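Local coordinates for carbamate kinase (Mycoplasma penetrans, PDB 4AXS), which probably phosphorylates ADP from carbamoyl phosphate, or runs the reverse reaction, as a carbamate kinase of the amino acid kinase family, at residues Asp231-Ala237 with Pro293-Ala297; Thr133-Asp138 with Pro185-Ile191. One frame throughout, in Å; residues are numbered along the deposited sequence.

Interaction 1: Asp231-Ala237 with Pro293-Ala297. With SO4 (sulfate ion), chain B.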
loop_
_atom_site.group_PDB
_atom_site.type_symbol
_atom_site.label_atom_id
_atom_site.label_comp_id
_atom_site.label_asym_id
_atom_site.label_seq_id
_atom_site.Cartn_x
_atom_site.Cartn_y
_atom_site.Cartn_z
ATOM N N ASP A 231 10.214 -8.645 -12.339
ATOM C CA ASP A 231 9.347 -8.577 -13.493
ATOM C C ASP A 231 7.924 -8.929 -13.051
ATOM O O ASP A 231 7.677 -10.017 -12.520
ATOM C CB ASP A 231 9.856 -9.543 -14.558
ATOM C CG ASP A 231 8.978 -9.571 -15.789
ATOM O OD1 ASP A 231 7.871 -10.148 -15.715
ATOM O OD2 ASP A 231 9.392 -8.991 -16.817
ATOM N N LYS A 232 6.999 -7.994 -13.253
ATOM C CA LYS A 232 5.631 -8.156 -12.795
ATOM C C LYS A 232 4.940 -9.380 -13.406
ATOM O O LYS A 232 4.097 -10.008 -12.758
ATOM C CB LYS A 232 4.817 -6.874 -13.037
ATOM C CG LYS A 232 4.552 -6.522 -14.511
ATOM C CD LYS A 232 3.233 -7.102 -14.991
ATOM C CE LYS A 232 2.681 -6.321 -16.169
ATOM N NZ LYS A 232 3.502 -6.491 -17.406
ATOM N N ASP A 233 5.293 -9.730 -14.643
ATOM C CA ASP A 233 4.703 -10.929 -15.257
ATOM C C ASP A 233 5.129 -12.213 -14.509
ATOM O O ASP A 233 4.288 -13.013 -14.121
ATOM C CB ASP A 233 4.977 -10.977 -16.772
ATOM C CG ASP A 233 4.409 -9.750 -17.519
ATOM O OD1 ASP A 233 3.219 -9.411 -17.329
ATOM O OD2 ASP A 233 5.159 -9.130 -18.312
ATOM N N PHE A 234 6.428 -12.383 -14.276
ATOM C CA PHE A 234 6.927 -13.447 -13.405
ATOM C C PHE A 234 6.212 -13.418 -12.052
ATOM O O PHE A 234 5.748 -14.445 -11.548
ATOM C CB PHE A 234 8.419 -13.253 -13.106
ATOM C CG PHE A 234 9.337 -13.496 -14.276
ATOM C CD1 PHE A 234 8.916 -14.179 -15.402
ATOM C CD2 PHE A 234 10.657 -13.063 -14.224
ATOM C CE1 PHE A 234 9.778 -14.405 -16.439
ATOM C CE2 PHE A 234 11.524 -13.295 -15.285
ATOM C CZ PHE A 234 11.076 -13.961 -16.388
ATOM N N ALA A 235 6.152 -12.234 -11.447
ATOM C CA ALA A 235 5.602 -12.116 -10.111
ATOM C C ALA A 235 4.186 -12.620 -10.138
ATOM O O ALA A 235 3.814 -13.492 -9.374
ATOM C CB ALA A 235 5.658 -10.653 -9.603
ATOM N N LEU A 236 3.395 -12.076 -11.045
ATOM C CA LEU A 236 1.977 -12.394 -11.077
ATOM C C LEU A 236 1.710 -13.827 -11.511
ATOM O O LEU A 236 0.647 -14.391 -11.218
ATOM C CB LEU A 236 1.228 -11.391 -11.951
ATOM C CG LEU A 236 0.751 -10.231 -11.081
ATOM C CD1 LEU A 236 0.764 -8.917 -11.845
ATOM C CD2 LEU A 236 -0.634 -10.534 -10.522
ATOM N N ALA A 237 2.681 -14.417 -12.205
ATOM C CA ALA A 237 2.579 -15.813 -12.594
ATOM C C ALA A 237 2.837 -16.725 -11.381
ATOM O O ALA A 237 2.171 -17.740 -11.212
ATOM C CB ALA A 237 3.528 -16.117 -13.743
ATOM N N PRO A 293 9.975 -12.133 -21.521
ATOM C CA PRO A 293 9.601 -12.354 -20.120
ATOM C C PRO A 293 8.136 -12.724 -19.958
ATOM O O PRO A 293 7.830 -13.549 -19.095
ATOM C CB PRO A 293 9.862 -10.987 -19.469
ATOM C CG PRO A 293 10.906 -10.368 -20.306
ATOM C CD PRO A 293 10.579 -10.800 -21.711
ATOM N N LYS A 294 7.256 -12.132 -20.766
ATOM C CA LYS A 294 5.826 -12.423 -20.689
ATOM C C LYS A 294 5.558 -13.840 -21.165
ATOM O O LYS A 294 4.770 -14.583 -20.572
ATOM C CB LYS A 294 5.015 -11.445 -21.531
ATOM C CG LYS A 294 5.438 -9.998 -21.417
ATOM C CD LYS A 294 4.625 -9.119 -22.355
ATOM C CE LYS A 294 4.183 -7.847 -21.649
ATOM N NZ LYS A 294 5.343 -7.146 -21.015
ATOM N N ILE A 295 6.223 -14.207 -22.248
ATOM C CA ILE A 295 6.140 -15.545 -22.785
ATOM C C ILE A 295 6.621 -16.546 -21.749
ATOM O O ILE A 295 5.900 -17.479 -21.380
ATOM C CB ILE A 295 7.019 -15.671 -24.040
ATOM C CG1 ILE A 295 6.439 -14.822 -25.176
ATOM C CG2 ILE A 295 7.177 -17.139 -24.452
ATOM C CD1 ILE A 295 4.989 -15.109 -25.471
ATOM N N LYS A 296 7.845 -16.343 -21.286
ATOM C CA LYS A 296 8.452 -17.246 -20.328
ATOM C C LYS A 296 7.588 -17.399 -19.075
ATOM O O LYS A 296 7.288 -18.516 -18.641
ATOM C CB LYS A 296 9.848 -16.753 -19.965
ATOM C CG LYS A 296 10.871 -16.910 -21.079
ATOM C CD LYS A 296 12.154 -16.136 -20.772
ATOM C CE LYS A 296 13.404 -16.897 -21.202
ATOM N NZ LYS A 296 14.650 -16.104 -20.952
ATOM N N ALA A 297 7.172 -16.272 -18.506
ATOM C CA ALA A 297 6.252 -16.287 -17.369
ATOM C C ALA A 297 4.942 -17.018 -17.680
ATOM O O ALA A 297 4.381 -17.680 -16.818
ATOM C CB ALA A 297 5.969 -14.860 -16.879
HETATM S S SO4 B . 6.017 -2.891 -16.644
HETATM O O1 SO4 B . 7.090 -2.757 -15.658
HETATM O O2 SO4 B . 4.816 -2.322 -16.036
HETATM O O3 SO4 B . 6.303 -2.163 -17.888
HETATM O O4 SO4 B . 5.829 -4.299 -17.026
#
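A salt-bridge network of Lys232, Asp233 and Lys294 joins the first turn of helix 232-242 to helix 292-302, two nearly parallel helices (14° between the short segments, axes 8.6 Å apart). Asp233 is shared: Lys232 NZ meets its OD1 at 2.9 Å from above the carboxylate plane, while Lys294 NZ makes a weak, longer bond to OD2. The Lys294 chain runs obliquely across the carboxylate with CG 3.2 Å from Asp233 OD2; bends at chi3 and chi4 turn NZ back toward that oxygen. Its ammonium is also bonded to Ser290 O. A chi1 of 68° starts Lys232 CG between backbone N and carbonyl carbon; with further bends at chi2 and chi4, its NZ comes within 4.1 Å of Lys294 NZ. Lys232 NZ also donates to O4 of a sulfate, which Gly33 N binds as well; a second sulfate makes a long, weak ion pair with Lys294. Both anions, probably from the crystallisation liquor, are consistent with an anion-binding pocket, as expected in an amino acid kinase. Both helices lie against the main sheet, helix 232-242 on strands 27-31 and 247-251, helix 292-302 on 247-251 and 309-313. Asp231 is the N-cap of helix 232-242: its OD1 accepts from Phe234 N at 3.0 Å (161° at the hydrogen) and weakly from Asp233 N, which holds the carboxylate across the helix start with OD2 against Pro293 CB. The same OD1 sits above one face of the Phe234 ring, offset toward the rim. At the ring edge, Ala297 CB touches CD1 at 3.4 Å. Phe234 CE1 also lies 3.4 Å from Pro293 O. One turn on, Ala237 CB rests on Ala297 O at 3.6 Å, the two CB atoms also in contact.

Interaction 2: Thr133-Asp138 with Pro185-Ile191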
loop_
_atom_site.group_PDB
_atom_site.type_symbol
_atom_site.label_atom_id
_atom_site.label_comp_id
_atom_site.label_asym_id
_atom_site.label_seq_id
_atom_site.Cartn_x
_atom_site.Cartn_y
_atom_site.Cartn_z
ATOM N N THR A 133 2.977 -5.355 -1.314
ATOM C CA THR A 133 3.622 -6.635 -1.626
ATOM C C THR A 133 5.154 -6.681 -1.534
ATOM O O THR A 133 5.865 -5.938 -2.213
ATOM C CB THR A 133 3.201 -7.146 -3.033
ATOM O OG1 THR A 133 1.771 -7.235 -3.110
ATOM C CG2 THR A 133 3.837 -8.528 -3.348
ATOM N N GLN A 134 5.658 -7.581 -0.696
ATOM C CA GLN A 134 7.087 -7.874 -0.669
ATOM C C GLN A 134 7.336 -9.253 -1.279
ATOM O O GLN A 134 6.754 -10.261 -0.854
ATOM C CB GLN A 134 7.665 -7.770 0.750
ATOM C CG GLN A 134 8.135 -6.358 1.114
ATOM C CD GLN A 134 8.764 -6.258 2.511
ATOM O OE1 GLN A 134 8.068 -6.073 3.503
ATOM N NE2 GLN A 134 10.084 -6.369 2.581
ATOM N N THR A 135 8.179 -9.280 -2.307
ATOM C CA THR A 135 8.451 -10.503 -3.022
ATOM C C THR A 135 9.762 -11.098 -2.563
ATOM O O THR A 135 10.805 -10.451 -2.604
ATOM C CB THR A 135 8.480 -10.297 -4.554
ATOM O OG1 THR A 135 7.170 -9.956 -5.020
ATOM C CG2 THR A 135 8.962 -11.582 -5.272
ATOM N N ILE A 136 9.680 -12.346 -2.118
ATOM C CA ILE A 136 10.839 -13.109 -1.705
ATOM C C ILE A 136 11.653 -13.553 -2.910
ATOM O O ILE A 136 11.138 -14.148 -3.863
ATOM C CB ILE A 136 10.425 -14.348 -0.901
ATOM C CG1 ILE A 136 9.341 -13.987 0.123
ATOM C CG2 ILE A 136 11.631 -14.958 -0.217
ATOM C CD1 ILE A 136 9.851 -13.155 1.279
ATOM N N VAL A 137 12.934 -13.228 -2.876
ATOM C CA VAL A 137 13.866 -13.760 -3.850
ATOM C C VAL A 137 15.027 -14.349 -3.070
ATOM O O VAL A 137 15.271 -13.972 -1.913
ATOM C CB VAL A 137 14.365 -12.683 -4.819
ATOM C CG1 VAL A 137 13.194 -12.100 -5.591
ATOM C CG2 VAL A 137 15.102 -11.593 -4.062
ATOM N N ASP A 138 15.709 -15.300 -3.693
ATOM C CA ASP A 138 16.917 -15.885 -3.146
ATOM C C ASP A 138 18.063 -14.897 -3.370
ATOM O O ASP A 138 18.139 -14.252 -4.423
ATOM C CB ASP A 138 17.169 -17.239 -3.826
ATOM C CG ASP A 138 18.636 -17.597 -3.910
ATOM O OD1 ASP A 138 19.162 -18.206 -2.951
ATOM O OD2 ASP A 138 19.256 -17.284 -4.952
ATOM N N PRO A 185 15.614 -10.286 -10.043
ATOM C CA PRO A 185 15.555 -11.587 -9.370
ATOM C C PRO A 185 14.320 -12.411 -9.731
ATOM O O PRO A 185 13.298 -11.869 -10.161
ATOM C CB PRO A 185 15.483 -11.209 -7.882
ATOM C CG PRO A 185 16.047 -9.849 -7.801
ATOM C CD PRO A 185 15.678 -9.173 -9.086
ATOM N N ILE A 186 14.428 -13.720 -9.527
ATOM C CA ILE A 186 13.307 -14.634 -9.672
ATOM C C ILE A 186 12.504 -14.749 -8.366
ATOM O O ILE A 186 13.064 -15.025 -7.299
ATOM C CB ILE A 186 13.808 -16.021 -10.088
ATOM C CG1 ILE A 186 14.419 -15.952 -11.486
ATOM C CG2 ILE A 186 12.684 -17.045 -10.029
ATOM C CD1 ILE A 186 13.431 -15.577 -12.568
ATOM N N PRO A 187 11.184 -14.552 -8.461
ATOM C CA PRO A 187 10.235 -14.527 -7.352
ATOM C C PRO A 187 9.871 -15.905 -6.800
ATOM O O PRO A 187 9.167 -16.651 -7.475
ATOM C CB PRO A 187 8.988 -13.896 -7.982
ATOM C CG PRO A 187 9.444 -13.308 -9.268
ATOM C CD PRO A 187 10.540 -14.184 -9.726
ATOM N N VAL A 188 10.294 -16.212 -5.572
ATOM C CA VAL A 188 10.004 -17.504 -4.948
ATOM C C VAL A 188 8.748 -17.517 -4.061
ATOM O O VAL A 188 8.033 -18.520 -4.006
ATOM C CB VAL A 188 11.224 -18.042 -4.197
ATOM C CG1 VAL A 188 12.449 -17.919 -5.090
ATOM C CG2 VAL A 188 11.438 -17.273 -2.927
ATOM N N ASP A 189 8.484 -16.417 -3.362
ATOM C CA ASP A 189 7.150 -16.195 -2.793
ATOM C C ASP A 189 6.930 -14.808 -2.204
ATOM O O ASP A 189 7.573 -13.847 -2.606
ATOM C CB ASP A 189 6.717 -17.285 -1.797
ATOM C CG ASP A 189 7.537 -17.288 -0.544
ATOM O OD1 ASP A 189 8.775 -17.199 -0.667
ATOM O OD2 ASP A 189 6.946 -17.393 0.558
ATOM N N PHE A 190 5.992 -14.708 -1.270
ATOM C CA PHE A 190 5.471 -13.405 -0.891
ATOM C C PHE A 190 5.014 -13.377 0.548
ATOM O O PHE A 190 4.463 -14.348 1.046
ATOM C CB PHE A 190 4.323 -13.018 -1.834
ATOM C CG PHE A 190 4.589 -13.359 -3.282
ATOM C CD1 PHE A 190 5.359 -12.516 -4.076
ATOM C CD2 PHE A 190 4.085 -14.531 -3.846
ATOM C CE1 PHE A 190 5.611 -12.823 -5.415
ATOM C CE2 PHE A 190 4.340 -14.850 -5.200
ATOM C CZ PHE A 190 5.106 -13.995 -5.971
ATOM N N ILE A 191 5.243 -12.251 1.214
ATOM C CA ILE A 191 5.036 -12.170 2.653
ATOM C C ILE A 191 3.684 -12.672 3.183
ATOM O O ILE A 191 3.629 -13.300 4.243
ATOM C CB ILE A 191 5.364 -10.769 3.204
ATOM C CG1 ILE A 191 6.884 -10.589 3.265
ATOM C CG2 ILE A 191 4.764 -10.574 4.599
ATOM C CD1 ILE A 191 7.355 -9.695 4.412
#
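Ile136 and Asp189 stand side by side on one face of an antiparallel strand pair, with Asp189 OD1 3.3 Å from Ile136 CB. A chi1 of 67° puts the Asp189 carboxylate between its backbone N and carbonyl carbon, bringing it alongside the isoleucine. Val188 meets Ile136 at about a right angle, the two CG2 methyls 3.6 Å apart. Val188 and Asp189 thus both face Ile136, a classic beta bulge in strand 187-190, which is outermost within the chain in a four-stranded mixed sheet, beside strand 134-137. Both backbone bonds of Ile136 enter the bulge: its N donates to Asp189 O at 2.6 Å, from above the carbonyl plane, and its O takes Val188 N at 2.8 Å, nearly along the C=O axis. Farther along, Ile191 N donates to Gln134 O in the carbonyl plane. On the other face, Thr135 and Phe190 form a non-hydrogen-bonded pair. Thr135 OG1 lies in the plane of the phenyl ring at its edge, 3.3 Å from Phe190 CD1, and is hydrogen-bonded to Gly212 O. Thr135 CG2, anti to the backbone N, turns instead to Pro187 CB at 3.6 Å. At one end Val137 sets CG1 against Pro185 CB (3.4 Å). At the other, Gln134 and Ile191 run alongside each other, Ile191 CD1 3.8 Å from Gln134 OE1. The Gln134 amide bonds through NE2 to Thr216 and to Thr113 of the second subunit, whose Val128 packs on Ile191.

Interaction 2 closes before interaction 1 opens along the chain, and their centres lie about 13 Å apart within the amino acid kinase fold. Helix 232-242 connects them: its first turn pairs with helix 292-302 in interaction 1, while other parts of its surface meet strand 187-190. Phe234 CB lies 4.0 Å from Pro187 CG, Phe234 CE2 is equally close to Ile186 CD1, and Ala235 O touches Phe190 CZ. The helix thus packs between the main five-stranded sheet, through strands 27-31 and 247-251, and the smaller four-stranded sheet. Interaction 1 lies beside the bound sulfates, whereas interaction 2 reaches the second subunit.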